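Local coordinates for benzoylformate Decarboxylase (Polynucleobacter necessarius, PDB 4K9Q), which probably decarboxylates benzoylformate, using bound thiamine diphosphate and a magnesium ion, as a member of the thiamine diphosphate enzyme family, at residues Q98-M103 / P159-E164; D185-F190 / I320-L325; A221-A226 / K324-R329. One frame throughout, in Å; residues are numbered along the deposited sequence.

Contact 1. Residues Q98-M103 / P159-E164; sequences QQTREM and PLDDWE
R101 reaches across to D162 where two neighbouring parallel strands of the N-terminal sheet, 93-98 and 154-159, run out into loops of this thiamine diphosphate enzyme fold. The grip is side-on: NE of R101 meets OD1 of D162 at 2.9 Å and NH1 meets OD2 at 2.8 Å, each on the syn lone pair, with the guanidinium and carboxylate planes only 11° apart. P159 CG lies over one face of the same guanidinium, 3.8 Å from R101 NH1. NH1 also bonds P129 O, and NH2 bonds A130 O of a neighbouring subunit. D161 takes the backbone instead. With chi1 at 57°, D161 puts CG between its own N and carbonyl carbon and brings D161 OD1 to 2.9 Å from R101 N; that nitrogen comes in from above the carboxylate plane. T100 OG1 accepts from E102 N, an ST turn, while Q98 OE1 and Q99 OE1 each take the backbone N-H of the following residue. Q98 NE2 goes to E128. The strand pairing itself ends in a weak bond from L160 N to Q98 O. One water bridges the two segments, donating to D161 OD2 at 2.6 Å and to E102 OE2.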
ATOM      1  N   GLN A  98      17.209   1.899 -10.538  1.00  8.52           N
ATOM      2  CA  GLN A  98      17.218   1.260  -9.236  1.00 10.00           C
ATOM      3  C   GLN A  98      18.637   0.743  -9.010  1.00 12.30           C
ATOM      4  O   GLN A  98      19.387   0.533  -9.981  1.00 12.83           O
ATOM      5  CB  GLN A  98      16.217   0.100  -9.244  1.00 11.85           C
ATOM      6  CG  GLN A  98      16.237  -0.841  -8.024  1.00 12.15           C
ATOM      7  CD  GLN A  98      15.847  -0.137  -6.725  1.00 10.70           C
ATOM      8  OE1 GLN A  98      16.615   0.676  -6.202  1.00 11.00           O
ATOM      9  NE2 GLN A  98      14.656  -0.450  -6.198  1.00 10.47           N
ATOM     10  N   GLN A  99      19.021   0.560  -7.746  1.00 10.82           N
ATOM     11  CA  GLN A  99      20.334   0.000  -7.428  1.00 11.25           C
ATOM     12  C   GLN A  99      20.498  -1.371  -8.078  1.00 11.40           C
ATOM     13  O   GLN A  99      19.518  -2.041  -8.392  1.00 12.82           O
ATOM     14  CB  GLN A  99      20.560  -0.074  -5.912  1.00 11.24           C
ATOM     15  CG  GLN A  99      21.376   1.101  -5.356  1.00 12.52           C
ATOM     16  CD  GLN A  99      22.865   1.011  -5.718  1.00 13.33           C
ATOM     17  OE1 GLN A  99      23.264   0.271  -6.628  1.00 12.34           O
ATOM     18  NE2 GLN A  99      23.692   1.769  -5.005  1.00 13.39           N
ATOM     19  N   THR A 100      21.745  -1.775  -8.280  1.00 11.78           N
ATOM     20  CA  THR A 100      22.033  -3.042  -8.927  1.00 12.06           C
ATOM     21  C   THR A 100      21.492  -4.243  -8.139  1.00 12.70           C
ATOM     22  O   THR A 100      21.565  -4.278  -6.903  1.00 11.57           O
ATOM     23  CB  THR A 100      23.547  -3.209  -9.155  1.00 13.33           C
ATOM     24  OG1 THR A 100      23.807  -4.554  -9.556  1.00 13.52           O
ATOM     25  CG2 THR A 100      24.315  -2.913  -7.875  1.00 13.42           C
ATOM     26  N   ARG A 101      20.965  -5.238  -8.854  1.00 12.67           N
ATOM     27  CA  ARG A 101      20.500  -6.465  -8.200  1.00 13.16           C
ATOM     28  C   ARG A 101      21.625  -7.120  -7.392  1.00 13.14           C
ATOM     29  O   ARG A 101      21.360  -7.925  -6.498  1.00 17.53           O
ATOM     30  CB  ARG A 101      19.943  -7.483  -9.212  1.00 12.98           C
ATOM     31  CG  ARG A 101      18.670  -7.046  -9.913  1.00 13.80           C
ATOM     32  CD  ARG A 101      18.075  -8.174 -10.795  1.00 11.61           C
ATOM     33  NE  ARG A 101      17.180  -7.584 -11.788  1.00 11.60           N
ATOM     34  CZ  ARG A 101      15.854  -7.549 -11.688  1.00 12.58           C
ATOM     35  NH1 ARG A 101      15.144  -6.954 -12.640  1.00 12.63           N
ATOM     36  NH2 ARG A 101      15.240  -8.103 -10.642  1.00 13.23           N
ATOM     37  N   GLU A 102      22.871  -6.783  -7.703  1.00 15.79           N
ATOM     38  CA  GLU A 102      24.002  -7.348  -6.974  1.00 14.17           C
ATOM     39  C   GLU A 102      23.980  -6.912  -5.510  1.00 16.88           C
ATOM     40  O   GLU A 102      24.538  -7.598  -4.658  1.00 17.39           O
ATOM     41  CB  GLU A 102      25.338  -6.942  -7.608  1.00 18.05           C
ATOM     42  CG  GLU A 102      25.537  -7.375  -9.065  1.00 16.39           C
ATOM     43  CD  GLU A 102      25.916  -8.844  -9.220  1.00 26.02           C
ATOM     44  OE1 GLU A 102      26.230  -9.520  -8.215  1.00 24.12           O
ATOM     45  OE2 GLU A 102      25.903  -9.325 -10.372  1.00 29.95           O
ATOM     46  N   MET A 103      23.328  -5.783  -5.215  1.00 13.21           N
ATOM     47  CA  MET A 103      23.311  -5.249  -3.845  1.00 12.00           C
ATOM     48  C   MET A 103      21.912  -5.003  -3.268  1.00 12.51           C
ATOM     49  O   MET A 103      21.766  -4.754  -2.063  1.00 13.48           O
ATOM     50  CB  MET A 103      24.111  -3.937  -3.769  1.00 13.49           C
ATOM     51  CG  MET A 103      25.602  -4.081  -4.049  1.00 14.06           C
ATOM     52  SD  MET A 103      26.576  -2.641  -3.558  1.00 13.75           S
ATOM     53  CE  MET A 103      26.209  -1.466  -4.875  1.00 12.62           C
ATOM     54  N   PRO A 159      16.504  -1.917 -12.265  1.00  9.48           N
ATOM     55  CA  PRO A 159      17.859  -2.111 -11.723  1.00 10.93           C
ATOM     56  C   PRO A 159      18.957  -1.882 -12.774  1.00 12.16           C
ATOM     57  O   PRO A 159      18.849  -2.371 -13.891  1.00 11.95           O
ATOM     58  CB  PRO A 159      17.839  -3.571 -11.262  1.00 12.53           C
ATOM     59  CG  PRO A 159      16.402  -3.806 -10.886  1.00 11.69           C
ATOM     60  CD  PRO A 159      15.597  -3.026 -11.903  1.00 12.03           C
ATOM     61  N   LEU A 160      20.015  -1.171 -12.398  1.00 11.43           N
ATOM     62  CA  LEU A 160      20.974  -0.648 -13.377  1.00 12.36           C
ATOM     63  C   LEU A 160      21.743  -1.733 -14.114  1.00 12.81           C
ATOM     64  O   LEU A 160      22.220  -1.519 -15.229  1.00 13.12           O
ATOM     65  CB  LEU A 160      21.952   0.318 -12.696  1.00 12.65           C
ATOM     66  CG  LEU A 160      22.927  -0.315 -11.701  1.00 13.33           C
ATOM     67  CD1 LEU A 160      24.231  -0.652 -12.414  1.00 14.38           C
ATOM     68  CD2 LEU A 160      23.182   0.642 -10.546  1.00 15.86           C
ATOM     69  N   ASP A 161      21.869  -2.887 -13.477  1.00 12.99           N
ATOM     70  CA  ASP A 161      22.646  -3.987 -14.042  1.00 12.65           C
ATOM     71  C   ASP A 161      21.903  -4.787 -15.111  1.00 13.28           C
ATOM     72  O   ASP A 161      22.512  -5.620 -15.785  1.00 13.40           O
ATOM     73  CB  ASP A 161      23.171  -4.920 -12.935  1.00 12.20           C
ATOM     74  CG  ASP A 161      22.062  -5.500 -12.046  1.00 14.67           C
ATOM     75  OD1 ASP A 161      21.083  -4.791 -11.716  1.00 14.28           O
ATOM     76  OD2 ASP A 161      22.193  -6.683 -11.649  1.00 17.37           O
ATOM     77  N   ASP A 162      20.602  -4.542 -15.277  1.00 12.04           N
ATOM     78  CA  ASP A 162      19.821  -5.331 -16.230  1.00 13.88           C
ATOM     79  C   ASP A 162      20.209  -5.034 -17.682  1.00 12.44           C
ATOM     80  O   ASP A 162      20.172  -5.927 -18.536  1.00 12.99           O
ATOM     81  CB  ASP A 162      18.320  -5.062 -16.077  1.00 12.52           C
ATOM     82  CG  ASP A 162      17.720  -5.666 -14.808  1.00 15.08           C
ATOM     83  OD1 ASP A 162      18.425  -6.359 -14.044  1.00 16.24           O
ATOM     84  OD2 ASP A 162      16.513  -5.441 -14.594  1.00 12.10           O
ATOM     85  N   TRP A 163      20.566  -3.780 -17.954  1.00 12.28           N
ATOM     86  CA  TRP A 163      20.655  -3.279 -19.319  1.00 11.50           C
ATOM     87  C   TRP A 163      21.678  -3.978 -20.200  1.00 14.61           C
ATOM     88  O   TRP A 163      21.451  -4.132 -21.399  1.00 14.90           O
ATOM     89  CB  TRP A 163      20.895  -1.762 -19.320  1.00 11.76           C
ATOM     90  CG  TRP A 163      19.755  -1.036 -18.699  1.00 13.47           C
ATOM     91  CD1 TRP A 163      19.733  -0.412 -17.480  1.00 16.04           C
ATOM     92  CD2 TRP A 163      18.442  -0.891 -19.249  1.00 14.80           C
ATOM     93  NE1 TRP A 163      18.485   0.123 -17.249  1.00 14.75           N
ATOM     94  CE2 TRP A 163      17.676  -0.157 -18.319  1.00 13.66           C
ATOM     95  CE3 TRP A 163      17.837  -1.311 -20.440  1.00 14.62           C
ATOM     96  CZ2 TRP A 163      16.339   0.166 -18.546  1.00 17.15           C
ATOM     97  CZ3 TRP A 163      16.516  -0.979 -20.665  1.00 15.16           C
ATOM     98  CH2 TRP A 163      15.781  -0.251 -19.722  1.00 14.32           C
ATOM     99  N   GLU A 164      22.794  -4.390 -19.606  1.00 14.11           N
ATOM    100  CA  GLU A 164      23.887  -5.014 -20.353  1.00 16.10           C
ATOM    101  C   GLU A 164      23.737  -6.527 -20.482  1.00 16.75           C
ATOM    102  O   GLU A 164      24.573  -7.183 -21.109  1.00 17.72           O
ATOM    103  CB  GLU A 164      25.223  -4.722 -19.670  1.00 18.62           C
ATOM    104  CG  GLU A 164      25.340  -5.354 -18.286  0.71 20.78           C
ATOM    105  CD  GLU A 164      26.688  -5.104 -17.629  0.30 25.82           C
ATOM    106  OE1 GLU A 164      26.860  -5.526 -16.467  0.58 36.51           O
ATOM    107  OE2 GLU A 164      27.572  -4.492 -18.265  0.62 31.78           O
TER
HETATM  108  O   HOH W   1      23.967  -8.474 -12.175  1.00 23.25           O

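Contact 2. Residues D185-F190 / I320-L325; sequences DKVKEF and IEALKL
V187 points toward segment 320-325, and its CG1 does nearly all the touching. From CB, which faces the other helix, the side chain forks. CG1 stands anti to the backbone N (chi1 179°) and so is carried into the groove beside E321 and A322, while CG2 lies beside its own N and only skirts E321 CB. V187 CG1 lies 4.0 Å from A322 CA and 4.0 Å from the carbonyl carbon of E321, so it rests as much on backbone as on side chains; E321 CB is next, 4.1 Å from V187 CG1. These are two neighbouring helices of the Rossmann-like central domain, 184-196 and 315-323; F190 of the first packs on L311 of strand 309-312, and A322 of the second also touches F220 of helix 214-224. At the far end of the groove L325 comes in at about a right angle to V187. L325 CD1 sits 3.9 Å from V187 CG1 and from K188 CA, lying against the helix backbone where K188 itself points away. E321 bends at chi2 away from V187, and E321 OE2 takes K324 NZ at 3.2 Å, on the syn side but 25° out of the carboxylate plane.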
ATOM      1  N   ASP A 185     -27.482   0.364 -25.225  1.00 17.84           N
ATOM      2  CA  ASP A 185     -28.717   0.489 -24.437  1.00 18.88           C
ATOM      3  C   ASP A 185     -28.746   1.791 -23.638  1.00 19.07           C
ATOM      4  O   ASP A 185     -29.805   2.388 -23.438  1.00 18.06           O
ATOM      5  CB  ASP A 185     -28.883  -0.679 -23.460  1.00 21.08           C
ATOM      6  CG  ASP A 185     -29.161  -1.999 -24.157  1.00 28.76           C
ATOM      7  OD1 ASP A 185     -29.605  -1.975 -25.325  1.00 31.43           O
ATOM      8  OD2 ASP A 185     -28.939  -3.056 -23.526  1.00 29.04           O
ATOM      9  N   LYS A 186     -27.580   2.214 -23.160  1.00 16.50           N
ATOM     10  CA  LYS A 186     -27.493   3.438 -22.377  1.00 15.15           C
ATOM     11  C   LYS A 186     -27.563   4.667 -23.280  1.00 14.58           C
ATOM     12  O   LYS A 186     -28.147   5.687 -22.905  1.00 16.94           O
ATOM     13  CB  LYS A 186     -26.221   3.428 -21.519  1.00 14.99           C
ATOM     14  CG  LYS A 186     -26.317   2.516 -20.307  1.00 19.39           C
ATOM     15  CD  LYS A 186     -27.193   3.161 -19.251  1.00 20.38           C
ATOM     16  CE  LYS A 186     -27.433   2.259 -18.059  1.00 25.47           C
ATOM     17  NZ  LYS A 186     -28.356   2.927 -17.098  1.00 24.01           N
ATOM     18  N   VAL A 187     -26.977   4.579 -24.473  1.00 19.27           N
ATOM     19  CA  VAL A 187     -27.104   5.674 -25.430  1.00 15.40           C
ATOM     20  C   VAL A 187     -28.585   5.893 -25.740  1.00 17.18           C
ATOM     21  O   VAL A 187     -29.060   7.029 -25.775  1.00 17.73           O
ATOM     22  CB  VAL A 187     -26.363   5.404 -26.749  1.00 16.70           C
ATOM     23  CG1 VAL A 187     -26.561   6.567 -27.713  1.00 17.57           C
ATOM     24  CG2 VAL A 187     -24.878   5.174 -26.502  1.00 16.00           C
ATOM     25  N   LYS A 188     -29.306   4.799 -25.970  1.00 18.42           N
ATOM     26  CA  LYS A 188     -30.736   4.878 -26.263  1.00 19.45           C
ATOM     27  C   LYS A 188     -31.503   5.510 -25.101  1.00 18.28           C
ATOM     28  O   LYS A 188     -32.324   6.407 -25.297  1.00 18.12           O
ATOM     29  CB  LYS A 188     -31.292   3.485 -26.567  1.00 19.97           C
ATOM     30  CG  LYS A 188     -32.749   3.485 -26.988  1.00 30.28           C
ATOM     31  CD  LYS A 188     -33.205   2.089 -27.413  1.00 42.86           C
ATOM     32  CE  LYS A 188     -34.697   2.064 -27.748  1.00 55.56           C
ATOM     33  NZ  LYS A 188     -35.181   0.701 -28.138  1.00 54.65           N
ATOM     34  N   GLU A 189     -31.222   5.039 -23.892  1.00 17.52           N
ATOM     35  CA  GLU A 189     -31.837   5.593 -22.692  1.00 17.57           C
ATOM     36  C   GLU A 189     -31.549   7.092 -22.559  1.00 17.88           C
ATOM     37  O   GLU A 189     -32.454   7.895 -22.305  1.00 17.57           O
ATOM     38  CB  GLU A 189     -31.331   4.844 -21.459  1.00 18.58           C
ATOM     39  CG  GLU A 189     -31.901   5.371 -20.146  1.00 20.68           C
ATOM     40  CD  GLU A 189     -31.175   4.825 -18.929  1.00 26.33           C
ATOM     41  OE1 GLU A 189     -30.488   3.782 -19.055  1.00 26.83           O
ATOM     42  OE2 GLU A 189     -31.288   5.445 -17.847  1.00 27.68           O
ATOM     43  N   PHE A 190     -30.286   7.475 -22.731  1.00 14.00           N
ATOM     44  CA  PHE A 190     -29.918   8.883 -22.597  1.00 16.08           C
ATOM     45  C   PHE A 190     -30.578   9.738 -23.681  1.00 16.65           C
ATOM     46  O   PHE A 190     -31.062  10.839 -23.410  1.00 14.94           O
ATOM     47  CB  PHE A 190     -28.394   9.063 -22.634  1.00 16.46           C
ATOM     48  CG  PHE A 190     -27.702   8.726 -21.338  1.00 14.36           C
ATOM     49  CD1 PHE A 190     -28.246   7.814 -20.449  1.00 19.98           C
ATOM     50  CD2 PHE A 190     -26.490   9.336 -21.012  1.00 18.51           C
ATOM     51  CE1 PHE A 190     -27.603   7.510 -19.260  1.00 20.01           C
ATOM     52  CE2 PHE A 190     -25.848   9.037 -19.825  1.00 16.21           C
ATOM     53  CZ  PHE A 190     -26.403   8.137 -18.945  1.00 12.84           C
ATOM     54  N   ILE A 320     -20.966  10.855 -31.225  1.00 16.47           N
ATOM     55  CA  ILE A 320     -21.310  10.323 -32.542  1.00 18.54           C
ATOM     56  C   ILE A 320     -22.564   9.440 -32.477  1.00 20.69           C
ATOM     57  O   ILE A 320     -23.480   9.578 -33.293  1.00 20.45           O
ATOM     58  CB  ILE A 320     -20.127   9.538 -33.152  1.00 18.94           C
ATOM     59  CG1 ILE A 320     -19.005  10.506 -33.541  1.00 19.25           C
ATOM     60  CG2 ILE A 320     -20.581   8.748 -34.361  1.00 24.30           C
ATOM     61  CD1 ILE A 320     -17.700   9.820 -33.833  1.00 21.22           C
ATOM     62  N   GLU A 321     -22.619   8.555 -31.486  1.00 17.06           N
ATOM     63  CA  GLU A 321     -23.764   7.665 -31.343  1.00 19.81           C
ATOM     64  C   GLU A 321     -25.042   8.410 -30.940  1.00 20.36           C
ATOM     65  O   GLU A 321     -26.133   8.099 -31.422  1.00 21.19           O
ATOM     66  CB  GLU A 321     -23.458   6.543 -30.346  1.00 18.85           C
ATOM     67  CG  GLU A 321     -22.440   5.524 -30.860  1.00 19.40           C
ATOM     68  CD  GLU A 321     -22.789   5.005 -32.249  1.00 29.15           C
ATOM     69  OE1 GLU A 321     -23.887   4.435 -32.416  1.00 27.16           O
ATOM     70  OE2 GLU A 321     -21.971   5.181 -33.181  1.00 35.00           O
ATOM     71  N   ALA A 322     -24.909   9.392 -30.053  1.00 16.82           N
ATOM     72  CA  ALA A 322     -26.080  10.090 -29.546  1.00 20.33           C
ATOM     73  C   ALA A 322     -26.684  10.971 -30.634  1.00 18.92           C
ATOM     74  O   ALA A 322     -27.903  11.087 -30.738  1.00 20.81           O
ATOM     75  CB  ALA A 322     -25.720  10.914 -28.332  1.00 18.02           C
ATOM     76  N   LEU A 323     -25.824  11.584 -31.439  1.00 20.46           N
ATOM     77  CA  LEU A 323     -26.273  12.438 -32.534  1.00 21.80           C
ATOM     78  C   LEU A 323     -27.262  11.689 -33.426  1.00 24.49           C
ATOM     79  O   LEU A 323     -28.231  12.272 -33.911  1.00 27.44           O
ATOM     80  CB  LEU A 323     -25.085  12.897 -33.377  1.00 20.11           C
ATOM     81  CG  LEU A 323     -24.880  14.360 -33.770  1.00 30.94           C
ATOM     82  CD1 LEU A 323     -24.406  14.436 -35.218  1.00 25.22           C
ATOM     83  CD2 LEU A 323     -26.113  15.212 -33.560  1.00 28.91           C
ATOM     84  N   LYS A 324     -27.007  10.400 -33.636  1.00 20.10           N
ATOM     85  CA  LYS A 324     -27.855   9.560 -34.485  1.00 25.30           C
ATOM     86  C   LYS A 324     -29.292   9.439 -33.979  1.00 28.63           C
ATOM     87  O   LYS A 324     -30.205   9.158 -34.755  1.00 28.89           O
ATOM     88  CB  LYS A 324     -27.263   8.156 -34.614  1.00 22.62           C
ATOM     89  CG  LYS A 324     -25.920   8.113 -35.312  1.00 23.62           C
ATOM     90  CD  LYS A 324     -25.328   6.715 -35.295  1.00 25.08           C
ATOM     91  CE  LYS A 324     -24.005   6.701 -36.038  1.00 27.40           C
ATOM     92  NZ  LYS A 324     -23.349   5.366 -36.011  1.00 34.84           N
ATOM     93  N   LEU A 325     -29.494   9.645 -32.681  1.00 25.84           N
ATOM     94  CA  LEU A 325     -30.783   9.338 -32.060  1.00 24.49           C
ATOM     95  C   LEU A 325     -31.578  10.560 -31.616  1.00 25.44           C
ATOM     96  O   LEU A 325     -32.664  10.422 -31.057  1.00 29.52           O
ATOM     97  CB  LEU A 325     -30.584   8.417 -30.855  1.00 23.65           C
ATOM     98  CG  LEU A 325     -29.873   7.093 -31.117  1.00 25.91           C
ATOM     99  CD1 LEU A 325     -29.802   6.260 -29.836  1.00 25.52           C
ATOM    100  CD2 LEU A 325     -30.576   6.324 -32.233  1.00 27.90           C
TER

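Contact 3. Residues A221-A226 / K324-R329; sequences AERLNA and KLIDQR
R329 O is gripped by two side-chain amides, N225 ND2 and Q328 NE2, each at 2.8 Å. The Q328 bond is nearly straight at 176° and lies in the carbonyl plane, whereas N225 approaches from above that plane. The same Q328 NE2 spends its other hydrogen on E222 O, 3.0 Å away, and so ties the loop to the last turn of helix 214-224. R329 N bonds R223 O. R223 sets CG anti to the backbone N and bends at chi2 and chi3, which lays R223 CD against the Q328 backbone, 3.5 Å from Q328 N, and brings R223 NH1 to I326 O at 2.9 Å, in the guanidinium plane. An alanine here is likely to leave I326 O without this donor and open a gap beside Q328. L224 CD2 packs on I326 CG2 at 3.6 Å, and I194 of helix 184-196 touches both side chains. R329 CD touches L224 O, its guanidinium going on to S197 O. N225, with positive phi, is the first residue to leave the helix; the loop takes up E222 O and R223 O, and a water donates to L224 O: a helix C-terminus bound by a linker running from the central domain towards the C-terminal one.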
ATOM      1  N   ALA A 221     -24.495  20.083 -29.722  1.00 13.22           N
ATOM      2  CA  ALA A 221     -25.076  21.280 -29.127  1.00 15.00           C
ATOM      3  C   ALA A 221     -26.012  21.993 -30.102  1.00 16.96           C
ATOM      4  O   ALA A 221     -27.068  22.495 -29.714  1.00 18.58           O
ATOM      5  CB  ALA A 221     -23.970  22.237 -28.677  1.00 16.99           C
ATOM      6  N   GLU A 222     -25.611  22.049 -31.365  1.00 15.46           N
ATOM      7  CA  GLU A 222     -26.398  22.737 -32.383  1.00 17.63           C
ATOM      8  C   GLU A 222     -27.669  21.946 -32.703  1.00 22.33           C
ATOM      9  O   GLU A 222     -28.709  22.521 -33.027  1.00 24.14           O
ATOM     10  CB  GLU A 222     -25.559  22.985 -33.641  1.00 17.98           C
ATOM     11  CG  GLU A 222     -24.497  24.072 -33.443  1.00 18.50           C
ATOM     12  CD  GLU A 222     -23.656  24.346 -34.677  1.00 21.79           C
ATOM     13  OE1 GLU A 222     -23.727  23.559 -35.640  1.00 24.80           O
ATOM     14  OE2 GLU A 222     -22.905  25.348 -34.678  1.00 20.62           O
ATOM     15  N   ARG A 223     -27.580  20.626 -32.592  1.00 18.48           N
ATOM     16  CA  ARG A 223     -28.740  19.760 -32.778  1.00 21.36           C
ATOM     17  C   ARG A 223     -29.809  20.053 -31.722  1.00 22.74           C
ATOM     18  O   ARG A 223     -31.004  20.038 -32.012  1.00 23.87           O
ATOM     19  CB  ARG A 223     -28.311  18.290 -32.704  1.00 19.31           C
ATOM     20  CG  ARG A 223     -29.424  17.287 -33.027  1.00 24.81           C
ATOM     21  CD  ARG A 223     -29.798  17.364 -34.494  1.00 27.58           C
ATOM     22  NE  ARG A 223     -28.691  16.978 -35.365  1.00 33.08           N
ATOM     23  CZ  ARG A 223     -28.485  15.737 -35.793  1.00 37.99           C
ATOM     24  NH1 ARG A 223     -29.310  14.772 -35.422  1.00 33.22           N
ATOM     25  NH2 ARG A 223     -27.456  15.459 -36.589  1.00 35.00           N
ATOM     26  N   LEU A 224     -29.375  20.322 -30.494  1.00 20.91           N
ATOM     27  CA  LEU A 224     -30.299  20.607 -29.397  1.00 20.35           C
ATOM     28  C   LEU A 224     -30.610  22.081 -29.226  1.00 23.79           C
ATOM     29  O   LEU A 224     -31.566  22.442 -28.539  1.00 27.39           O
ATOM     30  CB  LEU A 224     -29.734  20.078 -28.082  1.00 20.58           C
ATOM     31  CG  LEU A 224     -29.621  18.576 -27.924  1.00 23.80           C
ATOM     32  CD1 LEU A 224     -28.902  18.253 -26.624  1.00 24.81           C
ATOM     33  CD2 LEU A 224     -31.009  17.950 -27.952  1.00 30.04           C
ATOM     34  N   ASN A 225     -29.804  22.936 -29.847  1.00 22.63           N
ATOM     35  CA  ASN A 225     -29.903  24.370 -29.607  1.00 23.97           C
ATOM     36  C   ASN A 225     -29.943  24.665 -28.111  1.00 27.16           C
ATOM     37  O   ASN A 225     -30.714  25.510 -27.649  1.00 28.35           O
ATOM     38  CB  ASN A 225     -31.134  24.956 -30.301  1.00 28.20           C
ATOM     39  CG  ASN A 225     -30.825  25.477 -31.689  1.00 31.36           C
ATOM     40  OD1 ASN A 225     -29.839  26.184 -31.892  1.00 34.90           O
ATOM     41  ND2 ASN A 225     -31.661  25.121 -32.657  1.00 35.07           N
ATOM     42  N   ALA A 226     -29.103  23.960 -27.357  1.00 22.01           N
ATOM     43  CA  ALA A 226     -29.053  24.128 -25.907  1.00 19.93           C
ATOM     44  C   ALA A 226     -27.848  24.971 -25.498  1.00 18.12           C
ATOM     45  O   ALA A 226     -26.830  24.968 -26.182  1.00 17.83           O
ATOM     46  CB  ALA A 226     -29.004  22.775 -25.225  1.00 19.01           C
ATOM     47  N   LYS A 324     -27.007  10.400 -33.636  1.00 20.10           N
ATOM     48  CA  LYS A 324     -27.855   9.560 -34.485  1.00 25.30           C
ATOM     49  C   LYS A 324     -29.292   9.439 -33.979  1.00 28.63           C
ATOM     50  O   LYS A 324     -30.205   9.158 -34.755  1.00 28.89           O
ATOM     51  CB  LYS A 324     -27.263   8.156 -34.614  1.00 22.62           C
ATOM     52  CG  LYS A 324     -25.920   8.113 -35.312  1.00 23.62           C
ATOM     53  CD  LYS A 324     -25.328   6.715 -35.295  1.00 25.08           C
ATOM     54  CE  LYS A 324     -24.005   6.701 -36.038  1.00 27.40           C
ATOM     55  NZ  LYS A 324     -23.349   5.366 -36.011  1.00 34.84           N
ATOM     56  N   LEU A 325     -29.494   9.645 -32.681  1.00 25.84           N
ATOM     57  CA  LEU A 325     -30.783   9.338 -32.060  1.00 24.49           C
ATOM     58  C   LEU A 325     -31.578  10.560 -31.616  1.00 25.44           C
ATOM     59  O   LEU A 325     -32.664  10.422 -31.057  1.00 29.52           O
ATOM     60  CB  LEU A 325     -30.584   8.417 -30.855  1.00 23.65           C
ATOM     61  CG  LEU A 325     -29.873   7.093 -31.117  1.00 25.91           C
ATOM     62  CD1 LEU A 325     -29.802   6.260 -29.836  1.00 25.52           C
ATOM     63  CD2 LEU A 325     -30.576   6.324 -32.233  1.00 27.90           C
ATOM     64  N   ILE A 326     -31.038  11.751 -31.850  1.00 23.06           N
ATOM     65  CA  ILE A 326     -31.685  12.973 -31.392  1.00 25.15           C
ATOM     66  C   ILE A 326     -32.105  13.844 -32.569  1.00 28.62           C
ATOM     67  O   ILE A 326     -31.337  14.042 -33.507  1.00 29.99           O
ATOM     68  CB  ILE A 326     -30.752  13.763 -30.452  1.00 27.86           C
ATOM     69  CG1 ILE A 326     -30.548  12.987 -29.150  1.00 28.62           C
ATOM     70  CG2 ILE A 326     -31.320  15.132 -30.157  1.00 33.68           C
ATOM     71  CD1 ILE A 326     -29.541  13.619 -28.227  1.00 36.41           C
ATOM     72  N   ASP A 327     -33.329  14.364 -32.513  1.00 31.50           N
ATOM     73  CA  ASP A 327     -33.845  15.214 -33.585  1.00 30.32           C
ATOM     74  C   ASP A 327     -33.490  16.684 -33.390  1.00 24.29           C
ATOM     75  O   ASP A 327     -33.391  17.171 -32.261  1.00 27.35           O
ATOM     76  CB  ASP A 327     -35.363  15.065 -33.711  0.51 35.34           C
ATOM     77  CG  ASP A 327     -35.770  13.759 -34.372  1.00 44.76           C
ATOM     78  OD1 ASP A 327     -35.053  13.304 -35.291  1.00 43.04           O
ATOM     79  OD2 ASP A 327     -36.809  13.191 -33.968  1.00 50.49           O
ATOM     80  N   GLN A 328     -33.310  17.383 -34.505  1.00 26.48           N
ATOM     81  CA  GLN A 328     -33.048  18.816 -34.488  1.00 25.52           C
ATOM     82  C   GLN A 328     -34.143  19.604 -33.778  1.00 29.73           C
ATOM     83  O   GLN A 328     -35.328  19.381 -34.012  1.00 31.18           O
ATOM     84  CB  GLN A 328     -32.908  19.334 -35.915  1.00 26.87           C
ATOM     85  CG  GLN A 328     -32.673  20.826 -35.989  1.00 31.52           C
ATOM     86  CD  GLN A 328     -31.310  21.224 -35.454  1.00 32.09           C
ATOM     87  OE1 GLN A 328     -30.277  20.738 -35.924  1.00 30.90           O
ATOM     88  NE2 GLN A 328     -31.302  22.109 -34.466  1.00 26.41           N
ATOM     89  N   ARG A 329     -33.746  20.531 -32.915  1.00 28.08           N
ATOM     90  CA  ARG A 329     -34.700  21.446 -32.286  1.00 30.12           C
ATOM     91  C   ARG A 329     -34.637  22.841 -32.895  1.00 34.02           C
ATOM     92  O   ARG A 329     -33.622  23.228 -33.474  1.00 34.60           O
ATOM     93  CB  ARG A 329     -34.443  21.544 -30.790  1.00 30.81           C
ATOM     94  CG  ARG A 329     -34.544  20.231 -30.071  1.00 31.25           C
ATOM     95  CD  ARG A 329     -34.501  20.450 -28.583  1.00 36.25           C
ATOM     96  NE  ARG A 329     -34.836  19.232 -27.863  1.00 33.38           N
ATOM     97  CZ  ARG A 329     -35.402  19.214 -26.662  1.00 30.77           C
ATOM     98  NH1 ARG A 329     -35.696  20.352 -26.050  1.00 27.46           N
ATOM     99  NH2 ARG A 329     -35.674  18.055 -26.078  1.00 26.60           N
TER
HETATM  100  O   HOH W   2     -33.326  22.730 -26.540  1.00 27.19           O

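Contacts 2 and 3 are neighbours: their centres are 12 Å apart, they share K324 and L325, and L323 O lies 3.1 Å from R223 NH1. The chain leaving helix 315-323 first lays L325 against helix 184-196, then runs on to the end of helix 214-224, so the two contacts fasten successive parts of one stretch to the central domain. Contact 1 belongs to the N-terminal domain, its centre 53 Å from that of contact 2 and 59 Å from that of contact 3, across the chain's centre from the latter. All three lie away from the cofactor and magnesium sites, although the Q99 side chain is about 11 Å from a bound thiamine diphosphate.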